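Local coordinates for KaiC-like domain-containing protein (Pyrococcus horikoshii, PDB 3BS4) that is of unknown function but probably has a KaiC-like domain with a RecA-type fold, and was crystallised with an unidentified peptide bound to it, at residues P60-L63 with I64-I67; I37-Y40 with I41-R44; I146-S149 with G150-E153. All blocks are in the same frame, centred on the assembly; numbering follows the deposited sequence. Where two conformers were deposited one is given.

Interaction 1: residues P60-L63 with I64-I67; sequences PLQL and IIRI
The backbone winds from Pro60, the N-cap residue, into the first turns of helix 61-70, where Ile64 N donates to Pro60 O at 3.1 Å and the next three i to i+4 bonds, Ile65 to Leu61, Arg66 to Gln62 and Ile67 to Leu63, follow in order. This is the capped N terminus of the helix that follows parallel strand 51-56 in the alpha/beta core. All four amides of 64-67 are thus bonded one turn back. Among the side chains, Leu63 and Ile67 meet one turn apart, with Leu63 CG 3.8 Å from Ile67 CD1. CG of Leu63 stands anti to its own backbone N (chi1 -175°), which swings the isobutyl group along the helix to the Ile67 methyl. Leu61 and Ile65 make the same i to i+4 pairing, more loosely, with Leu61 CG 4.1 Å from Ile65 CD1, and Met100 from a nearby loop touches both. Gln62 runs alongside Ile65, pointing the same way, and its OE1 comes to 4.1 Å from Ile65 CD1. Ile64 faces inward, packing on Met54 and Ser56 of strand 51-56, and both it and Ile67 reach helix 34-47. The outer surface carries Gln62 and Arg66. The Arg66 chain bends at chi2 and chi3 and passes Leu63 at a slant, bringing NH1 to 4.0 Å from Leu63 CD1.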
loop_
_atom_site.group_PDB
_atom_site.type_symbol
_atom_site.label_atom_id
_atom_site.label_comp_id
_atom_site.label_asym_id
_atom_site.label_seq_id
_atom_site.Cartn_x
_atom_site.Cartn_y
_atom_site.Cartn_z
ATOM N N PRO A 60 7.985 -5.942 -10.982
ATOM C CA PRO A 60 7.296 -6.578 -12.103
ATOM C C PRO A 60 6.091 -7.358 -11.596
ATOM O O PRO A 60 6.143 -7.954 -10.524
ATOM C CB PRO A 60 8.329 -7.558 -12.653
ATOM C CG PRO A 60 9.665 -7.103 -12.130
ATOM C CD PRO A 60 9.401 -6.339 -10.869
ATOM N N LEU A 61 5.018 -7.348 -12.376
ATOM C CA LEU A 61 3.818 -8.080 -12.023
ATOM C C LEU A 61 4.089 -9.563 -11.699
ATOM O O LEU A 61 3.542 -10.111 -10.755
ATOM C CB LEU A 61 2.800 -7.950 -13.150
ATOM C CG LEU A 61 1.435 -8.558 -12.859
ATOM C CD1 LEU A 61 0.794 -7.911 -11.623
ATOM C CD2 LEU A 61 0.555 -8.438 -14.097
ATOM N N GLN A 62 4.940 -10.208 -12.484
ATOM C CA GLN A 62 5.210 -11.616 -12.258
ATOM C C GLN A 62 5.851 -11.853 -10.895
ATOM O O GLN A 62 5.623 -12.886 -10.267
ATOM C CB GLN A 62 6.064 -12.192 -13.392
ATOM C CG GLN A 62 5.345 -12.192 -14.760
ATOM C CD GLN A 62 3.999 -12.952 -14.783
ATOM O OE1 GLN A 62 3.037 -12.497 -15.409
ATOM N NE2 GLN A 62 3.941 -14.111 -14.123
ATOM N N LEU A 63 6.628 -10.877 -10.424
ATOM C CA LEU A 63 7.182 -10.952 -9.085
ATOM C C LEU A 63 6.127 -10.759 -7.980
ATOM O O LEU A 63 6.161 -11.443 -6.969
ATOM C CB LEU A 63 8.345 -9.960 -8.922
ATOM C CG LEU A 63 9.119 -10.011 -7.600
ATOM C CD1 LEU A 63 9.662 -11.416 -7.292
ATOM C CD2 LEU A 63 10.252 -8.993 -7.597
ATOM N N ILE A 64 5.199 -9.815 -8.168
ATOM C CA ILE A 64 4.077 -9.644 -7.247
ATOM C C ILE A 64 3.273 -10.940 -7.135
ATOM O O ILE A 64 2.854 -11.330 -6.046
ATOM C CB ILE A 64 3.155 -8.505 -7.719
ATOM C CG1 ILE A 64 3.899 -7.160 -7.637
ATOM C CG2 ILE A 64 1.846 -8.478 -6.919
ATOM C CD1 ILE A 64 4.334 -6.759 -6.211
ATOM N N ILE A 65 3.058 -11.589 -8.274
ATOM C CA ILE A 65 2.301 -12.829 -8.306
ATOM C C ILE A 65 3.013 -13.903 -7.508
ATOM O O ILE A 65 2.387 -14.598 -6.720
ATOM C CB ILE A 65 2.041 -13.288 -9.752
ATOM C CG1 ILE A 65 1.051 -12.321 -10.419
ATOM C CG2 ILE A 65 1.488 -14.703 -9.778
ATOM C CD1 ILE A 65 0.921 -12.493 -11.951
ATOM N N ARG A 66 4.323 -14.001 -7.687
ATOM C CA ARG A 66 5.126 -14.987 -6.961
ATOM C C ARG A 66 5.122 -14.704 -5.463
ATOM O O ARG A 66 4.963 -15.612 -4.635
ATOM C CB ARG A 66 6.558 -15.009 -7.493
ATOM C CG ARG A 66 6.710 -15.765 -8.808
ATOM C CD ARG A 66 8.067 -16.459 -8.882
ATOM N NE ARG A 66 9.146 -15.508 -9.132
ATOM C CZ ARG A 66 10.377 -15.618 -8.639
ATOM N NH1 ARG A 66 11.283 -14.695 -8.926
ATOM N NH2 ARG A 66 10.706 -16.645 -7.856
ATOM N N ILE A 67 5.292 -13.434 -5.111
ATOM C CA ILE A 67 5.306 -13.049 -3.704
ATOM C C ILE A 67 3.991 -13.420 -3.050
ATOM O O ILE A 67 3.962 -14.035 -1.981
ATOM C CB ILE A 67 5.576 -11.540 -3.516
ATOM C CG1 ILE A 67 7.033 -11.217 -3.885
ATOM C CG2 ILE A 67 5.270 -11.118 -2.072
ATOM C CD1 ILE A 67 7.279 -9.737 -4.236
#

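Interaction 2: residues I37-Y40 with I41-R44; sequences ILFY and ILSR
Tyr40 O takes two donors from the following turn of helix 34-47: Arg44 N at 3.0 Å, the regular i to i+4 bond, and the hydroxyl of Ser43, whose OG gives its hydrogen to Tyr40 O at 2.7 Å. The hydroxyl reaches back because chi1 of Ser43 (74°) sets OG between its own N and carbonyl carbon. A buried serine thus spends its proton on its own helix; its OG comes in at 123° to the C=O, well off the line taken by Arg44 N. The carbonyls of Ile37, Leu38 and Phe39 are met by Ile41 N, Leu42 N and Ser43 N, the last at 2.9 Å from Phe39 O, and Arg44 O is bonded by Ser48 OG. Tyr40 and Arg44 run side by side in the same direction. Arg44 CG lies over one face of the Tyr40 ring, offset toward the rim, in a CH-pi contact, 4.0 Å from the centroid; CD continues to 3.7 Å from Tyr40 OH. Bends at chi2 and chi3 carry the guanidinium past the phenol, its plane 23° from that of the ring, and NE of Arg44 forms a salt bridge with Glu6. On the inner side Phe39 CD1 lies 4.1 Å from Leu42 CD2, and Leu38 and Leu42 both pack on Phe144 of strand 141-146. Tyr40 in turn touches Glu247 and Pro248 of strand 247-252. The chemistry implies a divided helix: an apolar face seated on the sheet, and a margin where an arginine lies on a tyrosine and Glu6 probably offsets its charge.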
loop_
_atom_site.group_PDB
_atom_site.type_symbol
_atom_site.label_atom_id
_atom_site.label_comp_id
_atom_site.label_asym_id
_atom_site.label_seq_id
_atom_site.Cartn_x
_atom_site.Cartn_y
_atom_site.Cartn_z
ATOM N N ILE A 37 5.512 -7.652 6.278
ATOM C CA ILE A 37 4.382 -7.386 7.173
ATOM C C ILE A 37 3.230 -6.821 6.331
ATOM O O ILE A 37 2.070 -7.231 6.484
ATOM C CB ILE A 37 4.743 -6.421 8.331
ATOM C CG1 ILE A 37 5.772 -7.086 9.256
ATOM C CG2 ILE A 37 3.504 -6.056 9.116
ATOM C CD1 ILE A 37 6.291 -6.168 10.313
ATOM N N LEU A 38 3.559 -5.897 5.423
ATOM C CA LEU A 38 2.524 -5.319 4.570
ATOM C C LEU A 38 1.907 -6.358 3.635
ATOM O O LEU A 38 0.676 -6.355 3.454
ATOM C CB LEU A 38 3.043 -4.123 3.766
ATOM C CG LEU A 38 1.910 -3.349 3.080
ATOM C CD1 LEU A 38 0.786 -2.995 4.052
ATOM C CD2 LEU A 38 2.409 -2.095 2.460
ATOM N N PHE A 39 2.728 -7.229 3.045
ATOM C CA PHE A 39 2.169 -8.293 2.194
ATOM C C PHE A 39 1.283 -9.235 3.003
ATOM O O PHE A 39 0.255 -9.701 2.520
ATOM C CB PHE A 39 3.262 -9.044 1.436
ATOM C CG PHE A 39 3.653 -8.377 0.142
ATOM C CD1 PHE A 39 2.857 -8.514 -0.997
ATOM C CD2 PHE A 39 4.825 -7.637 0.053
ATOM C CE1 PHE A 39 3.219 -7.903 -2.214
ATOM C CE2 PHE A 39 5.195 -7.013 -1.157
ATOM C CZ PHE A 39 4.391 -7.149 -2.289
ATOM N N TYR A 40 1.661 -9.489 4.249
ATOM C CA TYR A 40 0.798 -10.279 5.117
ATOM C C TYR A 40 -0.576 -9.636 5.297
ATOM O O TYR A 40 -1.602 -10.290 5.110
ATOM C CB TYR A 40 1.480 -10.506 6.462
ATOM C CG TYR A 40 0.622 -11.290 7.417
ATOM C CD1 TYR A 40 0.534 -12.678 7.313
ATOM C CD2 TYR A 40 -0.125 -10.636 8.406
ATOM C CE1 TYR A 40 -0.269 -13.400 8.182
ATOM C CE2 TYR A 40 -0.937 -11.359 9.293
ATOM C CZ TYR A 40 -0.996 -12.742 9.160
ATOM O OH TYR A 40 -1.804 -13.465 10.017
ATOM N N ILE A 41 -0.592 -8.353 5.643
ATOM C CA ILE A 41 -1.840 -7.613 5.799
ATOM C C ILE A 41 -2.682 -7.675 4.522
ATOM O O ILE A 41 -3.881 -7.971 4.573
ATOM C CB ILE A 41 -1.561 -6.162 6.226
ATOM C CG1 ILE A 41 -0.921 -6.152 7.622
ATOM C CG2 ILE A 41 -2.850 -5.325 6.212
ATOM C CD1 ILE A 41 -0.465 -4.782 8.091
ATOM N N LEU A 42 -2.043 -7.405 3.385
ATOM C CA LEU A 42 -2.704 -7.473 2.081
ATOM C C LEU A 42 -3.339 -8.853 1.848
ATOM O O LEU A 42 -4.521 -8.956 1.467
ATOM C CB LEU A 42 -1.671 -7.184 0.980
ATOM C CG LEU A 42 -2.023 -7.375 -0.502
ATOM C CD1 LEU A 42 -3.295 -6.676 -0.842
ATOM C CD2 LEU A 42 -0.883 -6.845 -1.373
ATOM N N SER A 43 -2.564 -9.908 2.102
ATOM C CA SER A 43 -3.067 -11.264 1.903
ATOM C C SER A 43 -4.295 -11.522 2.790
ATOM O O SER A 43 -5.248 -12.189 2.360
ATOM C CB SER A 43 -1.971 -12.300 2.160
ATOM O OG SER A 43 -1.699 -12.442 3.542
ATOM N N ARG A 44 -4.296 -10.981 4.004
ATOM C CA ARG A 44 -5.416 -11.196 4.926
ATOM C C ARG A 44 -6.666 -10.446 4.483
ATOM O O ARG A 44 -7.770 -10.960 4.632
ATOM C CB ARG A 44 -5.040 -10.799 6.354
ATOM C CG ARG A 44 -4.008 -11.717 6.989
ATOM C CD ARG A 44 -4.684 -12.786 7.831
ATOM N NE ARG A 44 -5.493 -12.173 8.888
ATOM C CZ ARG A 44 -5.925 -12.805 9.976
ATOM N NH1 ARG A 44 -5.621 -14.082 10.177
ATOM N NH2 ARG A 44 -6.655 -12.154 10.874
#

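Interaction 3: residues I146-S149 with G150-E153; sequences ISMS and GYLE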
loop_
_atom_site.group_PDB
_atom_site.type_symbol
_atom_site.label_atom_id
_atom_site.label_comp_id
_atom_site.label_asym_id
_atom_site.label_seq_id
_atom_site.Cartn_x
_atom_site.Cartn_y
_atom_site.Cartn_z
ATOM N N ILE A 146 2.752 -0.075 -3.695
ATOM C CA ILE A 146 3.975 -0.827 -3.472
ATOM C C ILE A 146 4.967 -0.524 -4.599
ATOM O O ILE A 146 4.886 -1.101 -5.681
ATOM C CB ILE A 146 3.719 -2.352 -3.391
ATOM C CG1 ILE A 146 2.563 -2.670 -2.424
ATOM C CG2 ILE A 146 5.002 -3.072 -2.981
ATOM C CD1 ILE A 146 2.042 -4.098 -2.496
ATOM N N SER A 147 5.886 0.415 -4.374
ATOM C CA SER A 147 6.017 1.242 -3.189
ATOM C C SER A 147 6.296 2.673 -3.561
ATOM O O SER A 147 6.655 2.958 -4.716
ATOM C CB SER A 147 7.330 0.824 -2.484
ATOM O OG SER A 147 7.286 -0.554 -2.125
ATOM N N MET A 148 6.033 3.613 -2.667
ATOM C CA MET A 148 5.784 4.987 -3.058
ATOM C C MET A 148 7.256 5.470 -3.289
ATOM O O MET A 148 7.529 6.405 -4.059
ATOM C CB MET A 148 5.199 5.781 -1.895
ATOM C CG MET A 148 3.698 5.549 -1.703
ATOM S SD MET A 148 2.699 6.096 -3.119
ATOM C CE MET A 148 2.946 7.897 -2.940
ATOM N N SER A 149 8.224 4.808 -2.639
ATOM C CA SER A 149 9.649 5.098 -2.849
ATOM C C SER A 149 10.092 4.819 -4.295
ATOM O O SER A 149 11.095 5.372 -4.771
ATOM C CB SER A 149 10.515 4.310 -1.826
ATOM O OG SER A 149 10.121 2.942 -1.782
ATOM N N GLY A 150 9.331 3.983 -5.005
ATOM C CA GLY A 150 9.627 3.667 -6.403
ATOM C C GLY A 150 9.583 4.870 -7.328
ATOM O O GLY A 150 10.231 4.867 -8.384
ATOM N N TYR A 151 8.816 5.900 -6.967
ATOM C CA TYR A 151 8.721 7.084 -7.837
ATOM C C TYR A 151 10.065 7.773 -8.022
ATOM O O TYR A 151 10.262 8.437 -9.016
ATOM C CB TYR A 151 7.668 8.063 -7.319
ATOM C CG TYR A 151 6.278 7.518 -7.509
ATOM C CD1 TYR A 151 5.816 7.199 -8.786
ATOM C CD2 TYR A 151 5.431 7.295 -6.406
ATOM C CE1 TYR A 151 4.535 6.679 -8.982
ATOM C CE2 TYR A 151 4.142 6.760 -6.600
ATOM C CZ TYR A 151 3.712 6.468 -7.883
ATOM O OH TYR A 151 2.457 5.929 -8.114
ATOM N N LEU A 152 10.961 7.634 -7.055
ATOM C CA LEU A 152 12.267 8.271 -7.165
ATOM C C LEU A 152 13.132 7.635 -8.256
ATOM O O LEU A 152 14.200 8.180 -8.590
ATOM C CB LEU A 152 12.977 8.274 -5.808
ATOM C CG LEU A 152 12.333 9.153 -4.730
ATOM C CD1 LEU A 152 12.987 8.927 -3.372
ATOM C CD2 LEU A 152 12.419 10.648 -5.105
ATOM N N GLU A 153 12.691 6.505 -8.819
ATOM C CA GLU A 153 13.411 5.897 -9.951
ATOM C C GLU A 153 13.072 6.595 -11.263
ATOM O O GLU A 153 13.847 6.517 -12.226
ATOM C CB GLU A 153 13.105 4.399 -10.046
ATOM C CG GLU A 153 13.620 3.619 -8.861
ATOM C CD GLU A 153 12.917 2.283 -8.639
ATOM O OE1 GLU A 153 12.462 1.658 -9.628
ATOM O OE2 GLU A 153 12.821 1.857 -7.462
HETATM O O HOH W 1 13.461 4.092 -5.334
#
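Met148 meets Tyr151 in a Met-aromatic contact: the sulfur sits at the ring edge, in plane, with Met148 SD 3.8 Å from Tyr151 CE2. Bends at chi2 (-63°) and chi3 (-69°) curl the thioether round to that edge, its CE 4.0 Å from the same ring carbon. The backbone carrying the pair has three i to i+3 bonds, Gly150 N to Ser147 O at 2.9 Å, Tyr151 N to Met148 O and Leu152 N to Ser149 O. Water 1 donates to Ser149 O and to Glu153 OE2, linking backbone to carboxylate. Farther out, Ser147 OG bonds to Glu190 OE2 and Ser149 OG to Glu190 N, tying the turn to strand 184-190. Tyr151 OH bonds to Tyr119 OH and to a polar side chain of the bound peptide, which Met148 also touches. Replacing Tyr151 with an alanine would probably leave the Met148 sulfur without its aromatic edge and cost both the peptide and Tyr119 a hydroxyl partner. A cis peptide bond precedes Ser147, and the 3-10 turn begins just beyond strand 141-146; such a loop at the C-terminal end of a parallel strand is a usual place for binding sites in alpha/beta folds, and here it borders the peptide.

Overall arrangement
From the N terminus the chain makes interaction 2 on helix 34-47, passes through strand 51-56 and makes interaction 1 at the start of helix 61-70; interaction 3 comes much later, beyond strand 141-146. All three lie in series along the chain, and none nests within or crosses another. Each is confined to consecutive turns of a helix or 3-10 segment and closes no long loop. Packing of Phe39 from interaction 2 is one tie between them: its ring touches Ile64 and Ile67 of interaction 1, joining the two helices, and in the conformer given it also reaches Ile146 of interaction 3. Interactions 1 and 3 do not touch, their nearest atoms being about 5 Å apart.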